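Local structure of aclacinomycin-N/aclacinomycin-A oxidase (Streptomyces galilaeus, 2IPI) at residues E393-N404 with Q415-S425. The protein catalyses the last two oxygen-dependent oxidations of the terminal sugar in aclacinomycin biosynthesis, using a bicovalently attached FAD and releasing hydrogen peroxide. Residues are numbered along the deposited sequence; the frame is centred on the assembly and turned at random.
Sequences EVSLYSYGGKVN and QRDSIIKVWMS. With AKY (methyl (2S,4R)-2-ethyl-2,5,7-trihydroxy-6,11-dioxo-4-{[2,3,6-trideoxy-4-O-{2,6-dideoxy-4-O-[(2S,6S)-6-methyl-5-oxotetrahydro-2h -pyran-2-yl]-alpha-D-lyxo-hexopyranosyl}-3-(dimethylamino)-D-ribo-hexopyranosyl]oxy}-1,2,3,4,6,11-hexahydrotetracene-1-c arboxylate), chain E.
Y397 and K421 show how an antiparallel strand pair can line one side of a substrate pocket: paired backbones fix the spacing, and one face carries the chemistry. Y397 N donates to K421 O at 2.8 Å, and K421 N returns a bond to Y397 O. The same carbonyl of K421 lies in plane at the edge of the Y397 ring, 3.1 Å from CD1. With CG anti to the carbonyl carbon (chi1 -57°), the ring of Y397, a catalytic proton acceptor, runs alongside W423 and brings OH within 3.2 Å of C40 of the bound aclacinomycin, at its keto sugar. One face of the W423 indole is turned to that sugar, whose methyl carbon C41 lies against it, while S425, beside E393, comes up against an N-methyl of the dimethylamino group, in the middle of the ligand. On the other face, L396 CD2 packs against V422 CG1 at 3.8 Å.

Past S398 the regular pairing gives way to a weak bond from Y399 N to I419 O, and water enters. K421 CE sits over one face of the Y399 ring, 3.9 Å from its centroid. Two waters meet Y399 OH, one of them linking it to Q415 O. Farther out, N404 ND2 holds S418 O, and R416 NH1 binds V403 O in the guanidinium plane at 2.9 Å while also pairing with D175; solvent-exposed D417 forms a salt bridge with R369.

Within the seven-stranded antiparallel sheet, strand 391-398 is flanked on its other edge by 290-296 and strand 420-428 by 360-368, with helix 262-278 packed against L396 and I420.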
loop_
_atom_site.group_PDB
_atom_site.type_symbol
_atom_site.label_atom_id
_atom_site.label_comp_id
_atom_site.label_asym_id
_atom_site.label_seq_id
_atom_site.Cartn_x
_atom_site.Cartn_y
_atom_site.Cartn_z
ATOM N N GLU A 393 -9.526 -2.360 14.829
ATOM C CA GLU A 393 -8.154 -2.684 15.211
ATOM C C GLU A 393 -7.170 -1.642 14.675
ATOM O O GLU A 393 -7.445 -0.951 13.700
ATOM C CB GLU A 393 -7.749 -4.079 14.750
ATOM C CG GLU A 393 -7.862 -4.384 13.261
ATOM C CD GLU A 393 -6.468 -4.600 12.679
ATOM O OE1 GLU A 393 -6.228 -5.562 11.918
ATOM O OE2 GLU A 393 -5.625 -3.749 13.037
ATOM N N VAL A 394 -6.043 -1.606 15.374
ATOM C CA VAL A 394 -4.902 -0.786 15.032
ATOM C C VAL A 394 -3.677 -1.633 14.743
ATOM O O VAL A 394 -3.196 -2.372 15.593
ATOM C CB VAL A 394 -4.549 0.176 16.192
ATOM C CG1 VAL A 394 -3.266 0.930 15.858
ATOM C CG2 VAL A 394 -5.755 1.061 16.490
ATOM N N SER A 395 -3.152 -1.497 13.532
ATOM C CA SER A 395 -1.928 -2.216 13.185
ATOM C C SER A 395 -0.740 -1.267 13.179
ATOM O O SER A 395 -0.781 -0.178 12.594
ATOM C CB SER A 395 -2.094 -2.877 11.822
ATOM O OG SER A 395 -3.133 -3.829 11.827
ATOM N N LEU A 396 0.345 -1.656 13.817
ATOM C CA LEU A 396 1.572 -0.883 13.795
ATOM C C LEU A 396 2.630 -1.681 13.029
ATOM O O LEU A 396 2.865 -2.839 13.378
ATOM C CB LEU A 396 2.098 -0.535 15.187
ATOM C CG LEU A 396 1.056 -0.094 16.215
ATOM C CD1 LEU A 396 1.660 -0.100 17.621
ATOM C CD2 LEU A 396 0.521 1.283 15.863
ATOM N N TYR A 397 3.223 -1.063 12.015
ATOM C CA TYR A 397 4.254 -1.687 11.196
ATOM C C TYR A 397 5.643 -1.133 11.466
ATOM O O TYR A 397 5.854 0.080 11.447
ATOM C CB TYR A 397 3.944 -1.503 9.692
ATOM C CG TYR A 397 2.590 -2.063 9.350
ATOM C CD1 TYR A 397 1.413 -1.357 9.637
ATOM C CD2 TYR A 397 2.483 -3.304 8.752
ATOM C CE1 TYR A 397 0.177 -1.890 9.321
ATOM C CE2 TYR A 397 1.250 -3.839 8.435
ATOM C CZ TYR A 397 0.099 -3.132 8.723
ATOM O OH TYR A 397 -1.122 -3.678 8.395
ATOM N N SER A 398 6.587 -2.038 11.712
ATOM C CA SER A 398 7.984 -1.615 11.723
ATOM C C SER A 398 8.268 -1.047 10.320
ATOM O O SER A 398 7.761 -1.625 9.348
ATOM C CB SER A 398 8.930 -2.742 12.099
ATOM O OG SER A 398 8.907 -3.792 11.143
ATOM N N TYR A 399 9.001 0.042 10.243
ATOM C CA TYR A 399 9.223 0.770 8.990
ATOM C C TYR A 399 10.585 1.448 9.011
ATOM O O TYR A 399 11.457 1.155 9.836
ATOM C CB TYR A 399 8.132 1.812 8.754
ATOM C CG TYR A 399 7.865 2.183 7.313
ATOM C CD1 TYR A 399 7.919 3.518 6.918
ATOM C CD2 TYR A 399 7.554 1.250 6.332
ATOM C CE1 TYR A 399 7.682 3.911 5.607
ATOM C CE2 TYR A 399 7.309 1.627 5.020
ATOM C CZ TYR A 399 7.373 2.956 4.662
ATOM O OH TYR A 399 7.129 3.324 3.354
ATOM N N GLY A 400 10.791 2.384 8.073
ATOM C CA GLY A 400 12.083 3.071 8.056
ATOM C C GLY A 400 13.107 2.236 7.312
ATOM O O GLY A 400 12.813 1.739 6.219
ATOM N N GLY A 401 14.297 2.057 7.883
ATOM C CA GLY A 401 15.268 1.203 7.193
ATOM C C GLY A 401 15.892 1.924 6.006
ATOM O O GLY A 401 16.199 3.120 6.002
ATOM N N LYS A 402 16.093 1.151 4.945
ATOM C CA LYS A 402 16.601 1.648 3.682
ATOM C C LYS A 402 15.656 2.676 3.060
ATOM O O LYS A 402 16.134 3.501 2.279
ATOM C CB LYS A 402 16.848 0.463 2.748
ATOM C CG LYS A 402 17.458 0.791 1.396
ATOM C CD LYS A 402 18.966 0.674 1.406
ATOM C CE LYS A 402 19.371 -0.812 1.426
ATOM N NZ LYS A 402 20.847 -0.904 1.676
ATOM N N VAL A 403 14.356 2.642 3.319
ATOM C CA VAL A 403 13.486 3.663 2.717
ATOM C C VAL A 403 13.954 5.064 3.076
ATOM O O VAL A 403 13.758 6.017 2.325
ATOM C CB VAL A 403 12.017 3.509 3.145
ATOM C CG1 VAL A 403 11.830 3.809 4.618
ATOM C CG2 VAL A 403 11.129 4.424 2.314
ATOM N N ASN A 404 14.561 5.193 4.262
ATOM C CA ASN A 404 14.918 6.505 4.775
ATOM C C ASN A 404 16.259 7.006 4.257
ATOM O O ASN A 404 16.800 7.975 4.779
ATOM C CB ASN A 404 14.953 6.469 6.321
ATOM C CG ASN A 404 13.561 6.424 6.909
ATOM O OD1 ASN A 404 12.560 6.269 6.210
ATOM N ND2 ASN A 404 13.474 6.567 8.234
ATOM N N GLN A 415 7.590 10.484 2.152
ATOM C CA GLN A 415 7.795 10.121 3.554
ATOM C C GLN A 415 9.062 9.311 3.753
ATOM O O GLN A 415 9.055 8.091 3.738
ATOM C CB GLN A 415 6.560 9.359 4.046
ATOM C CG GLN A 415 5.332 10.246 4.182
ATOM C CD GLN A 415 4.468 10.299 2.939
ATOM O OE1 GLN A 415 3.426 10.973 2.916
ATOM N NE2 GLN A 415 4.863 9.584 1.884
ATOM N N ARG A 416 10.194 9.993 3.944
ATOM C CA ARG A 416 11.454 9.262 4.081
ATOM C C ARG A 416 12.109 9.466 5.435
ATOM O O ARG A 416 13.334 9.450 5.528
ATOM C CB ARG A 416 12.404 9.654 2.934
ATOM C CG ARG A 416 11.802 9.334 1.571
ATOM C CD ARG A 416 11.694 7.837 1.291
ATOM N NE ARG A 416 11.381 7.621 -0.126
ATOM C CZ ARG A 416 11.748 6.546 -0.823
ATOM N NH1 ARG A 416 12.440 5.585 -0.236
ATOM N NH2 ARG A 416 11.412 6.454 -2.109
ATOM N N ASP A 417 11.341 9.636 6.513
ATOM C CA ASP A 417 12.010 9.727 7.831
ATOM C C ASP A 417 10.985 9.363 8.912
ATOM O O ASP A 417 10.840 10.084 9.894
ATOM C CB ASP A 417 12.636 11.086 8.060
ATOM C CG ASP A 417 13.383 11.293 9.358
ATOM O OD1 ASP A 417 13.133 12.303 10.054
ATOM O OD2 ASP A 417 14.237 10.470 9.754
ATOM N N SER A 418 10.317 8.239 8.666
ATOM C CA SER A 418 9.367 7.652 9.596
ATOM C C SER A 418 9.897 6.318 10.130
ATOM O O SER A 418 10.673 5.633 9.460
ATOM C CB SER A 418 7.993 7.472 8.957
ATOM O OG SER A 418 7.400 8.742 8.700
ATOM N N ILE A 419 9.462 5.968 11.348
ATOM C CA ILE A 419 9.971 4.792 12.044
ATOM C C ILE A 419 8.920 3.691 12.109
ATOM O O ILE A 419 9.256 2.510 12.266
ATOM C CB ILE A 419 10.423 5.128 13.474
ATOM C CG1 ILE A 419 9.282 5.417 14.449
ATOM C CG2 ILE A 419 11.419 6.288 13.483
ATOM C CD1 ILE A 419 9.731 6.023 15.769
ATOM N N ILE A 420 7.648 4.080 12.008
ATOM C CA ILE A 420 6.519 3.172 12.067
ATOM C C ILE A 420 5.360 3.640 11.200
ATOM O O ILE A 420 5.111 4.838 11.106
ATOM C CB ILE A 420 6.022 3.019 13.517
ATOM C CG1 ILE A 420 7.036 2.387 14.474
ATOM C CG2 ILE A 420 4.724 2.226 13.567
ATOM C CD1 ILE A 420 6.893 2.849 15.908
ATOM N N LYS A 421 4.647 2.714 10.567
ATOM C CA LYS A 421 3.442 3.053 9.814
ATOM C C LYS A 421 2.206 2.454 10.488
ATOM O O LYS A 421 2.262 1.308 10.939
ATOM C CB LYS A 421 3.557 2.506 8.400
ATOM C CG LYS A 421 3.347 3.537 7.297
ATOM C CD LYS A 421 2.740 2.815 6.104
ATOM C CE LYS A 421 3.812 2.652 5.030
ATOM N NZ LYS A 421 3.448 3.215 3.720
ATOM N N VAL A 422 1.096 3.182 10.518
ATOM C CA VAL A 422 -0.102 2.618 11.158
ATOM C C VAL A 422 -1.274 2.583 10.191
ATOM O O VAL A 422 -1.423 3.440 9.323
ATOM C CB VAL A 422 -0.500 3.347 12.458
ATOM C CG1 VAL A 422 0.717 3.961 13.145
ATOM C CG2 VAL A 422 -1.537 4.429 12.228
ATOM N N TRP A 423 -2.122 1.573 10.304
ATOM C CA TRP A 423 -3.322 1.421 9.487
ATOM C C TRP A 423 -4.507 1.057 10.371
ATOM O O TRP A 423 -4.488 -0.025 10.965
ATOM C CB TRP A 423 -3.144 0.333 8.432
ATOM C CG TRP A 423 -4.251 0.176 7.425
ATOM C CD1 TRP A 423 -4.608 1.099 6.488
ATOM C CD2 TRP A 423 -5.129 -0.943 7.249
ATOM N NE1 TRP A 423 -5.657 0.617 5.741
ATOM C CE2 TRP A 423 -5.997 -0.636 6.188
ATOM C CE3 TRP A 423 -5.276 -2.183 7.884
ATOM C CZ2 TRP A 423 -6.988 -1.506 5.744
ATOM C CZ3 TRP A 423 -6.256 -3.048 7.443
ATOM C CH2 TRP A 423 -7.111 -2.718 6.380
ATOM N N MET A 424 -5.515 1.922 10.463
ATOM C CA MET A 424 -6.647 1.575 11.335
ATOM C C MET A 424 -7.902 1.285 10.524
ATOM O O MET A 424 -8.174 1.941 9.519
ATOM C CB MET A 424 -6.965 2.688 12.323
ATOM C CG MET A 424 -5.736 3.326 12.949
ATOM S SD MET A 424 -6.263 4.592 14.127
ATOM C CE MET A 424 -4.693 4.959 14.894
ATOM N N SER A 425 -8.657 0.292 10.998
ATOM C CA SER A 425 -9.827 -0.163 10.280
ATOM C C SER A 425 -10.950 -0.672 11.184
ATOM O O SER A 425 -10.728 -0.934 12.362
ATOM C CB SER A 425 -9.442 -1.306 9.322
ATOM O OG SER A 425 -9.128 -2.480 10.061
HETATM O O15 AKY E . -0.212 -2.148 4.712
HETATM C C42 AKY E . -1.088 -3.030 4.774
HETATM C C40 AKY E . -0.657 -4.410 5.328
HETATM C C38 AKY E . -1.749 -5.388 5.491
HETATM C C39 AKY E . -2.641 -2.754 4.641
HETATM C C41 AKY E . -3.461 -1.758 5.011
HETATM O O14 AKY E . -3.426 -3.898 4.400
HETATM C C37 AKY E . -3.158 -4.935 5.335
HETATM O O13 AKY E . -3.975 -6.064 5.151
HETATM C C35 AKY E . -5.213 -6.030 5.796
HETATM C C34 AKY E . -5.272 -6.955 7.017
HETATM C C36 AKY E . -4.003 -7.098 7.659
HETATM O O11 AKY E . -5.874 -8.332 6.743
HETATM C C33 AKY E . -6.363 -6.242 4.828
HETATM O O12 AKY E . -6.423 -5.330 3.615
HETATM C C32 AKY E . -6.659 -7.585 4.583
HETATM C C31 AKY E . -7.032 -8.261 5.760
HETATM O O7 AKY E . -11.131 -10.583 10.230
HETATM C C7 AKY E . -12.078 -11.549 9.773
HETATM C C8 AKY E . -11.397 -12.844 9.555
HETATM C C9 AKY E . -11.236 -13.579 10.861
HETATM O O9 AKY E . -10.673 -12.676 11.750
HETATM C C13 AKY E . -10.425 -14.801 10.624
HETATM C C14 AKY E . -9.077 -14.274 10.126
HETATM C C20 AKY E . -13.120 -11.642 10.841
HETATM C C19 AKY E . -13.333 -12.769 11.639
HETATM C C10 AKY E . -12.581 -14.029 11.285
HETATM C C11 AKY E . -14.367 -12.792 12.575
HETATM C C18 AKY E . -15.215 -11.693 12.720
HETATM C C17 AKY E . -15.020 -10.558 11.924
HETATM C C6 AKY E . -13.972 -10.551 11.010
HETATM O O6 AKY E . -13.760 -9.474 10.224
HETATM C C12 AKY E . -16.290 -11.758 13.634
HETATM O O3 AKY E . -16.476 -12.757 14.363
HETATM C C15 AKY E . -17.186 -10.664 13.720
HETATM C C1 AKY E . -18.287 -10.754 14.570
HETATM C C2 AKY E . -19.230 -9.729 14.658
HETATM C C3 AKY E . -19.037 -8.592 13.874
HETATM C C16 AKY E . -16.997 -9.519 12.916
HETATM C C5 AKY E . -15.911 -9.462 12.015
HETATM O O5 AKY E . -15.689 -8.520 11.229
HETATM C C4 AKY E . -17.942 -8.487 13.021
HETATM O O4 AKY E . -17.828 -7.357 12.277
HETATM O O18 AKY E . -8.198 -7.760 6.433
HETATM C C45 AKY E . -10.864 -9.591 9.229
HETATM C C43 AKY E . -13.337 -14.683 10.132
HETATM O O16 AKY E . -13.926 -14.009 9.280
HETATM O O17 AKY E . -13.404 -16.042 10.027
HETATM C C44 AKY E . -14.787 -16.414 10.079
HETATM O O19 AKY E . -10.507 -10.137 7.983
HETATM C C47 AKY E . -9.198 -7.783 8.641
HETATM N N11 AKY E . -9.660 -6.401 8.420
HETATM C C52 AKY E . -8.923 -5.318 8.976
HETATM C C51 AKY E . -10.318 -6.102 7.193
HETATM C C46 AKY E . -9.765 -8.668 9.744
HETATM C C48 AKY E . -8.675 -8.628 7.478
HETATM C C49 AKY E . -9.788 -9.494 6.915
HETATM C C50 AKY E . -10.498 -9.102 5.614
HETATM O O HOH W 1 7.262 5.938 2.675
HETATM O O HOH W 2 5.405 2.629 1.104
HETATM O O HOH W 3 9.520 6.456 6.089
#